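PDB 4R3U: 2-hydroxyisobutanoyl-CoA mutase large subunit, which forms the substrate-binding part of a B12-dependent mutase that interconverts 2-hydroxyisobutyryl-CoA and (S)-3-hydroxybutyryl-CoA. Local coordinates for residues I185-Y190 / K242-Y247; G206-D211 / R234-Y239. All coordinates share one frame; numbering follows the deposited sequence.

Interaction 1: I185-Y190 / K242-Y247; sequences ILLAMY and KNLKRY. With 3KK (S-{(3R,5R,9R)-1-[(2R,3S,4R,5R)-5-(6-amino-9H-purin-9-yl)-4-hydroxy-3-(phosphonooxy)tetrahydrofuran-2-yl]-3,5,9-trihydroxy-8,8-dimethyl-3,5-dioxido-10,14-dioxo-2,4,6-trioxa-11,15-diaza-3lambda~5~,5lambda~5~-diphosphaheptadecan-17-yl} 2-hydroxy-2-methylpropanethioate), chain F.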
loop_
_atom_site.group_PDB
_atom_site.type_symbol
_atom_site.label_atom_id
_atom_site.label_comp_id
_atom_site.label_asym_id
_atom_site.label_seq_id
_atom_site.Cartn_x
_atom_site.Cartn_y
_atom_site.Cartn_z
ATOM N N ILE A 185 18.380 25.262 -23.125
ATOM C CA ILE A 185 17.948 26.642 -22.858
ATOM C C ILE A 185 17.633 26.779 -21.354
ATOM O O ILE A 185 18.098 27.710 -20.712
ATOM C CB ILE A 185 16.759 27.030 -23.799
ATOM C CG1 ILE A 185 17.254 27.193 -25.243
ATOM C CG2 ILE A 185 16.012 28.288 -23.302
ATOM C CD1 ILE A 185 16.232 27.133 -26.216
ATOM N N LEU A 186 16.896 25.817 -20.796
ATOM C CA LEU A 186 16.582 25.817 -19.367
ATOM C C LEU A 186 17.792 25.602 -18.479
ATOM O O LEU A 186 17.883 26.244 -17.434
ATOM C CB LEU A 186 15.421 24.883 -19.040
ATOM C CG LEU A 186 14.110 25.618 -18.979
ATOM C CD1 LEU A 186 13.596 25.948 -20.340
ATOM C CD2 LEU A 186 13.117 24.833 -18.287
ATOM N N LEU A 187 18.761 24.777 -18.939
ATOM C CA LEU A 187 20.024 24.584 -18.236
ATOM C C LEU A 187 20.865 25.888 -18.271
ATOM O O LEU A 187 21.494 26.243 -17.268
ATOM C CB LEU A 187 20.817 23.389 -18.813
ATOM C CG LEU A 187 22.181 23.085 -18.155
ATOM C CD1 LEU A 187 22.073 22.852 -16.621
ATOM C CD2 LEU A 187 22.889 21.963 -18.866
ATOM N N ALA A 188 20.854 26.601 -19.411
ATOM C CA ALA A 188 21.547 27.879 -19.564
ATOM C C ALA A 188 20.952 28.903 -18.594
ATOM O O ALA A 188 21.706 29.649 -17.971
ATOM C CB ALA A 188 21.419 28.380 -20.990
ATOM N N MET A 189 19.611 28.900 -18.435
ATOM C CA MET A 189 18.875 29.788 -17.530
ATOM C C MET A 189 19.188 29.484 -16.090
ATOM O O MET A 189 19.331 30.423 -15.290
ATOM C CB MET A 189 17.365 29.693 -17.753
ATOM C CG MET A 189 16.876 30.445 -18.957
ATOM S SD MET A 189 15.103 30.213 -19.204
ATOM C CE MET A 189 14.897 31.011 -20.796
ATOM N N TYR A 190 19.303 28.173 -15.757
ATOM C CA TYR A 190 19.626 27.731 -14.413
ATOM C C TYR A 190 21.019 28.214 -14.007
ATOM O O TYR A 190 21.186 28.758 -12.903
ATOM C CB TYR A 190 19.495 26.203 -14.291
ATOM C CG TYR A 190 19.398 25.712 -12.860
ATOM C CD1 TYR A 190 18.218 25.859 -12.124
ATOM C CD2 TYR A 190 20.466 25.059 -12.253
ATOM C CE1 TYR A 190 18.112 25.374 -10.814
ATOM C CE2 TYR A 190 20.376 24.579 -10.940
ATOM C CZ TYR A 190 19.197 24.737 -10.224
ATOM O OH TYR A 190 19.114 24.247 -8.936
ATOM N N LYS A 242 32.347 19.244 -17.317
ATOM C CA LYS A 242 33.438 20.193 -17.133
ATOM C C LYS A 242 33.084 21.422 -16.265
ATOM O O LYS A 242 33.998 22.049 -15.737
ATOM C CB LYS A 242 34.000 20.632 -18.513
ATOM C CG LYS A 242 34.707 19.529 -19.319
ATOM C CD LYS A 242 36.230 19.587 -19.129
ATOM C CE LYS A 242 37.003 18.942 -20.257
ATOM N NZ LYS A 242 38.460 19.244 -20.177
ATOM N N ASN A 243 31.786 21.768 -16.106
ATOM C CA ASN A 243 31.371 22.976 -15.370
ATOM C C ASN A 243 30.438 22.788 -14.178
ATOM O O ASN A 243 30.357 23.688 -13.335
ATOM C CB ASN A 243 30.777 24.007 -16.336
ATOM C CG ASN A 243 31.762 24.519 -17.353
ATOM O OD1 ASN A 243 32.508 25.489 -17.105
ATOM N ND2 ASN A 243 31.789 23.871 -18.514
ATOM N N LEU A 244 29.712 21.658 -14.112
ATOM C CA LEU A 244 28.726 21.428 -13.046
ATOM C C LEU A 244 28.893 20.059 -12.345
ATOM O O LEU A 244 28.132 19.114 -12.601
ATOM C CB LEU A 244 27.287 21.593 -13.595
ATOM C CG LEU A 244 26.936 22.836 -14.394
ATOM C CD1 LEU A 244 25.712 22.588 -15.227
ATOM C CD2 LEU A 244 26.737 24.029 -13.492
ATOM N N LYS A 245 29.874 19.994 -11.435
ATOM C CA LYS A 245 30.250 18.812 -10.660
ATOM C C LYS A 245 29.116 18.026 -9.987
ATOM O O LYS A 245 29.161 16.791 -9.990
ATOM C CB LYS A 245 31.370 19.140 -9.650
ATOM C CG LYS A 245 32.739 19.339 -10.308
ATOM C CD LYS A 245 33.897 19.221 -9.294
ATOM C CE LYS A 245 34.333 20.549 -8.695
ATOM N NZ LYS A 245 35.729 20.506 -8.181
ATOM N N ARG A 246 28.125 18.725 -9.393
ATOM C CA ARG A 246 27.022 18.071 -8.681
ATOM C C ARG A 246 25.717 17.941 -9.497
ATOM O O ARG A 246 24.709 17.428 -8.990
ATOM C CB ARG A 246 26.777 18.754 -7.332
ATOM C CG ARG A 246 27.763 18.336 -6.285
ATOM C CD ARG A 246 27.402 18.871 -4.927
ATOM N NE ARG A 246 26.359 18.070 -4.302
ATOM C CZ ARG A 246 25.266 18.577 -3.745
ATOM N NH1 ARG A 246 25.082 19.893 -3.707
ATOM N NH2 ARG A 246 24.344 17.773 -3.225
ATOM N N TYR A 247 25.747 18.383 -10.771
ATOM C CA TYR A 247 24.599 18.354 -11.683
ATOM C C TYR A 247 24.477 17.065 -12.519
ATOM O O TYR A 247 25.486 16.529 -12.993
ATOM C CB TYR A 247 24.595 19.593 -12.596
ATOM C CG TYR A 247 23.217 19.977 -13.071
ATOM C CD1 TYR A 247 22.407 20.813 -12.313
ATOM C CD2 TYR A 247 22.714 19.500 -14.280
ATOM C CE1 TYR A 247 21.136 21.179 -12.749
ATOM C CE2 TYR A 247 21.438 19.850 -14.722
ATOM C CZ TYR A 247 20.651 20.688 -13.951
ATOM O OH TYR A 247 19.396 21.035 -14.385
HETATM C C4 3KK F . 6.197 14.104 -18.028
HETATM C C3 3KK F . 6.386 13.513 -16.634
HETATM C C2 3KK F . 5.682 12.162 -16.532
HETATM O O3 3KK F . 5.798 14.412 -15.709
HETATM C C1 3KK F . 7.866 13.337 -16.269
HETATM O O1 3KK F . 8.701 12.920 -17.074
HETATM S S1P 3KK F . 8.226 13.784 -14.603
HETATM C C2P 3KK F . 10.018 13.522 -14.479
HETATM C C3P 3KK F . 10.544 14.127 -13.202
HETATM N N4P 3KK F . 11.962 13.806 -13.105
HETATM C C5P 3KK F . 12.608 13.778 -11.935
HETATM O O5P 3KK F . 12.088 14.031 -10.844
HETATM C C6P 3KK F . 14.085 13.398 -12.078
HETATM C C7P 3KK F . 14.838 13.500 -10.760
HETATM N N8P 3KK F . 16.219 13.031 -10.928
HETATM C C9P 3KK F . 17.133 13.205 -9.962
HETATM O O9P 3KK F . 16.879 13.785 -8.904
HETATM C CAP 3KK F . 18.579 12.736 -10.295
HETATM O OAP 3KK F . 18.922 12.976 -11.676
HETATM C CBP 3KK F . 18.995 11.322 -9.762
HETATM C CDP 3KK F . 20.502 11.110 -9.966
HETATM C CEP 3KK F . 18.259 10.200 -10.502
HETATM C CCP 3KK F . 18.734 11.196 -8.246
HETATM O O6A 3KK F . 19.352 12.312 -7.579
HETATM P P2A 3KK F . 19.008 12.792 -6.111
HETATM O O4A 3KK F . 17.552 12.782 -5.912
HETATM O O5A 3KK F . 19.751 14.054 -5.876
HETATM O O3A 3KK F . 19.631 11.565 -5.247
HETATM P P1A 3KK F . 21.214 11.160 -5.084
HETATM O O1A 3KK F . 22.070 11.754 -6.145
HETATM O O2A 3KK F . 21.266 9.702 -4.879
HETATM O O5B 3KK F . 21.454 11.882 -3.644
HETATM C C5B 3KK F . 21.925 13.241 -3.498
HETATM C C4B 3KK F . 23.280 13.255 -2.767
HETATM O O4B 3KK F . 23.266 12.406 -1.579
HETATM C C3B 3KK F . 24.395 12.730 -3.665
HETATM O O3B 3KK F . 25.590 13.502 -3.393
HETATM P P3B 3KK F . 26.235 14.542 -4.448
HETATM O O8A 3KK F . 26.545 13.671 -5.604
HETATM O O7A 3KK F . 25.156 15.532 -4.643
HETATM O O9A 3KK F . 27.408 15.047 -3.695
HETATM C C2B 3KK F . 24.566 11.291 -3.212
HETATM O O2B 3KK F . 25.886 10.800 -3.470
HETATM C C1B 3KK F . 24.283 11.391 -1.726
HETATM N N9A 3KK F . 23.768 10.110 -1.156
HETATM C C8A 3KK F . 22.632 9.470 -1.427
HETATM N N7A 3KK F . 22.590 8.365 -0.689
HETATM C C5A 3KK F . 23.693 8.324 0.068
HETATM C C4A 3KK F . 24.423 9.420 -0.223
HETATM N N3A 3KK F . 25.610 9.663 0.391
HETATM C C2A 3KK F . 26.104 8.770 1.369
HETATM N N1A 3KK F . 25.298 7.631 1.646
HETATM C C6A 3KK F . 24.138 7.436 0.983
HETATM N N6A 3KK F . 23.376 6.369 1.229
#
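Leu244 and Leu187 meet methyl to methyl, CD1 to CD1 at 3.9 Å, at the point where helix 226-243 has just ended and the chain turns back toward the barrel sheet. Leu187 belongs to helix 183-196, and its CG lies anti to the backbone N (chi1 180°), a torsion that swings its branch out to the turn. That turn is of type I, running from Leu244 to Tyr247 and closed by the bond from Tyr247 N to Leu244 O. The setting is the TIM barrel of the acyl-CoA mutases: helices 183-196 and 226-243 are neighbours in its outer layer, and the short segment between the second helix and the next strand can serve both the packing of that layer and the substrate.

Arg246 takes the second role. Its chain, bent at chi3, presents the NE and NH2 edge of the guanidinium to the 3'-phosphate of the bound 2-hydroxyisobutyryl-CoA, whose P3B lies in the guanidinium plane. The phosphate oxygen O7A is gripped twice, by Arg246 NE and by Arg246 NH2, each at 2.8 Å, while a longer bond from Arg246 NE to O9A measures 3.3 Å. On the far side NH1 makes a weak hydrogen bond to Lys203 O.

Tyr247 turns back to the helix. Leu187 CD1 sits over one face of its ring, 4.0 Å from the centroid and 28° off the normal, in a CH-pi contact whose nearest ring atom is CE2 at 3.6 Å. Another part of the same ring serves Tyr190: Tyr247 CE1 reaches Tyr190 CE2 at 3.9 Å, with the planes inclined at 49°. Beyond Tyr190 stands Phe177 of strand 175-178, its ring roughly perpendicular to that of Tyr190.

Interaction 2: G206-D211 / R234-Y239; sequences GTVQAD and RDIITY. With 3HC (3-hydroxybutanoyl-coenzyme A), chain E.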
loop_
_atom_site.group_PDB
_atom_site.type_symbol
_atom_site.label_atom_id
_atom_site.label_comp_id
_atom_site.label_asym_id
_atom_site.label_seq_id
_atom_site.Cartn_x
_atom_site.Cartn_y
_atom_site.Cartn_z
ATOM N N GLY A 206 20.989 19.205 -9.302
ATOM C CA GLY A 206 19.813 19.250 -10.141
ATOM C C GLY A 206 19.888 18.314 -11.322
ATOM O O GLY A 206 20.852 17.560 -11.478
ATOM N N THR A 207 18.853 18.373 -12.158
ATOM C CA THR A 207 18.662 17.551 -13.346
ATOM C C THR A 207 17.783 18.270 -14.392
ATOM O O THR A 207 16.846 18.988 -14.039
ATOM C CB THR A 207 17.921 16.248 -12.953
ATOM O OG1 THR A 207 18.466 15.687 -11.755
ATOM C CG2 THR A 207 17.902 15.212 -14.066
ATOM N N VAL A 208 18.093 18.035 -15.678
ATOM C CA VAL A 208 17.287 18.349 -16.862
ATOM C C VAL A 208 17.104 16.968 -17.494
ATOM O O VAL A 208 18.065 16.187 -17.532
ATOM C CB VAL A 208 17.887 19.387 -17.829
ATOM C CG1 VAL A 208 17.692 20.802 -17.291
ATOM C CG2 VAL A 208 19.367 19.106 -18.130
ATOM N N GLN A 209 15.860 16.597 -17.829
ATOM C CA GLN A 209 15.565 15.274 -18.413
ATOM C C GLN A 209 16.379 15.049 -19.701
ATOM O O GLN A 209 17.024 14.006 -19.836
ATOM C CB GLN A 209 14.054 15.077 -18.634
ATOM C CG GLN A 209 13.686 13.637 -18.924
ATOM C CD GLN A 209 12.230 13.396 -18.702
ATOM O OE1 GLN A 209 11.398 13.535 -19.617
ATOM N NE2 GLN A 209 11.890 13.104 -17.454
ATOM N N ALA A 210 16.367 16.044 -20.614
ATOM C CA ALA A 210 17.168 16.128 -21.849
ATOM C C ALA A 210 17.142 14.980 -22.893
ATOM O O ALA A 210 17.344 15.240 -24.079
ATOM C CB ALA A 210 18.597 16.537 -21.518
ATOM N N ASP A 211 16.921 13.735 -22.461
ATOM C CA ASP A 211 16.879 12.532 -23.322
ATOM C C ASP A 211 15.916 12.681 -24.482
ATOM O O ASP A 211 14.711 12.529 -24.317
ATOM C CB ASP A 211 16.542 11.255 -22.498
ATOM C CG ASP A 211 16.544 9.937 -23.251
ATOM O OD1 ASP A 211 16.729 9.948 -24.502
ATOM O OD2 ASP A 211 16.328 8.901 -22.610
ATOM N N ARG A 234 24.540 15.902 -26.145
ATOM C CA ARG A 234 25.986 15.745 -26.027
ATOM C C ARG A 234 26.583 17.018 -25.436
ATOM O O ARG A 234 27.320 16.943 -24.460
ATOM C CB ARG A 234 26.550 15.430 -27.414
ATOM C CG ARG A 234 28.002 15.026 -27.479
ATOM C CD ARG A 234 28.577 15.468 -28.813
ATOM N NE ARG A 234 28.564 16.928 -28.941
ATOM C CZ ARG A 234 29.004 17.606 -29.991
ATOM N NH1 ARG A 234 28.944 18.927 -30.006
ATOM N NH2 ARG A 234 29.503 16.971 -31.038
ATOM N N ASP A 235 26.224 18.189 -25.973
ATOM C CA ASP A 235 26.684 19.481 -25.435
ATOM C C ASP A 235 26.245 19.702 -23.976
ATOM O O ASP A 235 26.997 20.262 -23.176
ATOM C CB ASP A 235 26.193 20.636 -26.306
ATOM C CG ASP A 235 26.839 20.742 -27.657
ATOM O OD1 ASP A 235 27.604 19.829 -28.029
ATOM O OD2 ASP A 235 26.554 21.717 -28.362
ATOM N N ILE A 236 25.039 19.247 -23.637
ATOM C CA ILE A 236 24.555 19.349 -22.260
ATOM C C ILE A 236 25.464 18.488 -21.384
ATOM O O ILE A 236 25.956 18.966 -20.360
ATOM C CB ILE A 236 23.052 18.974 -22.113
ATOM C CG1 ILE A 236 22.151 19.993 -22.833
ATOM C CG2 ILE A 236 22.666 18.831 -20.642
ATOM C CD1 ILE A 236 20.669 19.465 -23.073
ATOM N N ILE A 237 25.725 17.249 -21.828
ATOM C CA ILE A 237 26.555 16.275 -21.111
ATOM C C ILE A 237 27.974 16.737 -20.929
ATOM O O ILE A 237 28.418 16.782 -19.783
ATOM C CB ILE A 237 26.413 14.829 -21.669
ATOM C CG1 ILE A 237 25.028 14.247 -21.276
ATOM C CG2 ILE A 237 27.567 13.912 -21.199
ATOM C CD1 ILE A 237 24.565 13.067 -22.130
ATOM N N THR A 238 28.669 17.128 -22.030
ATOM C CA THR A 238 30.066 17.616 -21.987
ATOM C C THR A 238 30.239 18.897 -21.172
ATOM O O THR A 238 31.215 19.001 -20.436
ATOM C CB THR A 238 30.670 17.745 -23.377
ATOM O OG1 THR A 238 29.938 18.722 -24.122
ATOM C CG2 THR A 238 30.693 16.421 -24.123
ATOM N N TYR A 239 29.305 19.868 -21.300
ATOM C CA TYR A 239 29.357 21.128 -20.551
ATOM C C TYR A 239 29.276 20.843 -19.027
ATOM O O TYR A 239 30.120 21.333 -18.261
ATOM C CB TYR A 239 28.240 22.115 -20.999
ATOM C CG TYR A 239 28.122 23.325 -20.091
ATOM C CD1 TYR A 239 28.954 24.427 -20.256
ATOM C CD2 TYR A 239 27.250 23.324 -19.000
ATOM C CE1 TYR A 239 28.915 25.504 -19.369
ATOM C CE2 TYR A 239 27.220 24.386 -18.093
ATOM C CZ TYR A 239 28.037 25.485 -18.296
ATOM O OH TYR A 239 27.996 26.549 -17.422
HETATM N N1A 3HC E . 25.271 7.611 1.645
HETATM C C2A 3HC E . 26.145 8.780 1.391
HETATM N N3A 3HC E . 25.591 9.675 0.367
HETATM C C4A 3HC E . 24.406 9.418 -0.236
HETATM C C5A 3HC E . 23.677 8.319 0.057
HETATM C C6A 3HC E . 24.123 7.427 0.969
HETATM N N6A 3HC E . 23.363 6.360 1.213
HETATM N N7A 3HC E . 22.572 8.366 -0.691
HETATM C C8A 3HC E . 22.611 9.474 -1.426
HETATM N N9A 3HC E . 23.752 10.105 -1.169
HETATM C C1B 3HC E . 24.268 11.388 -1.736
HETATM C C2B 3HC E . 24.551 11.298 -3.222
HETATM O O2B 3HC E . 25.871 10.808 -3.480
HETATM C C3B 3HC E . 24.380 12.740 -3.666
HETATM O O3B 3HC E . 25.574 13.512 -3.388
HETATM P P3B 3HC E . 26.227 14.547 -4.442
HETATM O O7A 3HC E . 25.150 15.536 -4.650
HETATM O O8A 3HC E . 27.395 15.055 -3.681
HETATM O O9A 3HC E . 26.547 13.673 -5.593
HETATM C C4B 3HC E . 23.263 13.257 -2.766
HETATM O O4B 3HC E . 23.253 12.406 -1.580
HETATM C C5B 3HC E . 21.909 13.244 -3.497
HETATM O O5B 3HC E . 21.435 11.886 -3.639
HETATM P P1A 3HC E . 21.202 11.155 -5.075
HETATM O O1A 3HC E . 22.062 11.745 -6.137
HETATM O O2A 3HC E . 21.257 9.699 -4.862
HETATM O O3A 3HC E . 19.620 11.556 -5.248
HETATM P P2A 3HC E . 18.998 12.783 -6.113
HETATM O O4A 3HC E . 17.541 12.774 -5.917
HETATM O O5A 3HC E . 19.741 14.046 -5.877
HETATM O O6A 3HC E . 19.344 12.304 -7.580
HETATM C CBP 3HC E . 18.993 11.322 -9.767
HETATM C CCP 3HC E . 18.724 11.194 -8.252
HETATM C CDP 3HC E . 20.499 11.108 -9.964
HETATM C CEP 3HC E . 18.258 10.200 -10.511
HETATM C CAP 3HC E . 18.580 12.735 -10.300
HETATM O OAP 3HC E . 18.923 12.972 -11.683
HETATM C C9P 3HC E . 17.136 13.210 -9.967
HETATM O O9P 3HC E . 16.886 13.800 -8.914
HETATM N N8P 3HC E . 16.216 13.028 -10.928
HETATM C C7P 3HC E . 14.837 13.500 -10.757
HETATM C C6P 3HC E . 14.078 13.401 -12.073
HETATM C C5P 3HC E . 12.602 13.783 -11.923
HETATM O O5P 3HC E . 12.086 14.033 -10.831
HETATM N N4P 3HC E . 11.952 13.818 -13.091
HETATM C C3P 3HC E . 10.534 14.137 -13.184
HETATM C C2P 3HC E . 10.012 13.524 -14.456
HETATM S S1P 3HC E . 8.220 13.773 -14.637
HETATM C C1 3HC E . 8.041 12.968 -16.238
HETATM O O1 3HC E . 8.837 13.107 -17.165
HETATM C C2 3HC E . 6.861 11.991 -16.387
HETATM C C3 3HC E . 5.530 12.714 -16.611
HETATM O O3 3HC E . 5.292 13.608 -15.530
HETATM C C4 3HC E . 5.521 13.470 -17.948
#
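Ile236 touches Val208 and Ala210 with two different branches, and these purely apolar meetings make up the whole contact between the strand end and the helix. Ile236 CG2 lies 4.2 Å from Val208 CG2, while Ile236 CD1, farther out, reaches Ala210 CB at 3.9 Å. Strand 206-208 and helix 226-243 belong to one beta-alpha-beta crossover of the barrel, with Ile236 on the helix face that looks back at the strand.

On the helix, a salt bridge joins two neighbours: Arg234 NH1 meets the syn lone pair of Asp235 OD1 at 2.6 Å, almost in the guanidinium plane and nearly straight at 161°. Asp235 OD2 is engaged by Arg231 and by the backbone N of Leu539, so both carboxylate oxygens are occupied.

Hydrogen bonds to the bound 3-hydroxybutyryl-CoA leave from Thr207 and Gln209. Thr207 OG1 pairs with the pantetheine hydroxyl OAP at 2.8 Å, and its CG2 stands 3.4 Å from the same oxygen. A valine in place of Thr207 would probably leave OAP without this hydroxyl partner and let the middle of the pantetheine arm shift. Gln209, whose chain runs out extended away from the backbone N (chi1 -167°), carries NE2 to the thioester oxygen O1 at 3.1 Å with a bond angle of 164°. Asn180 ND2 holds the other end of this amide, at OE1, which fixes its rotation. A donor aimed this directly at the acyl carbonyl is likely to orient the thioester and polarise it modestly, while Val208 and Ala210 pack on Ile236 of the helix behind.

Overall arrangement
Both interactions are buried, and both draw on helix 226-243: interaction 2 uses a turn in its body against strand 206-208, interaction 1 its end and the turn that follows, against helix 183-196. They join directly, since Leu187 CD2 packs on Ile236 CG2 and Tyr247 packs on Val208, with a probable hydrogen bond between Tyr247 OH and Thr207 O. Neither has a polar bond across its own two segments; aromatic rings enter where helix meets turn, small aliphatic groups where helix meets strand. Each also reaches the acyl-CoA, at well separated points along it: Arg246 through a charge at the 3'-phosphate of the nucleotide part, Thr207 and Gln209 through neutral groups at the pantetheine and thioester.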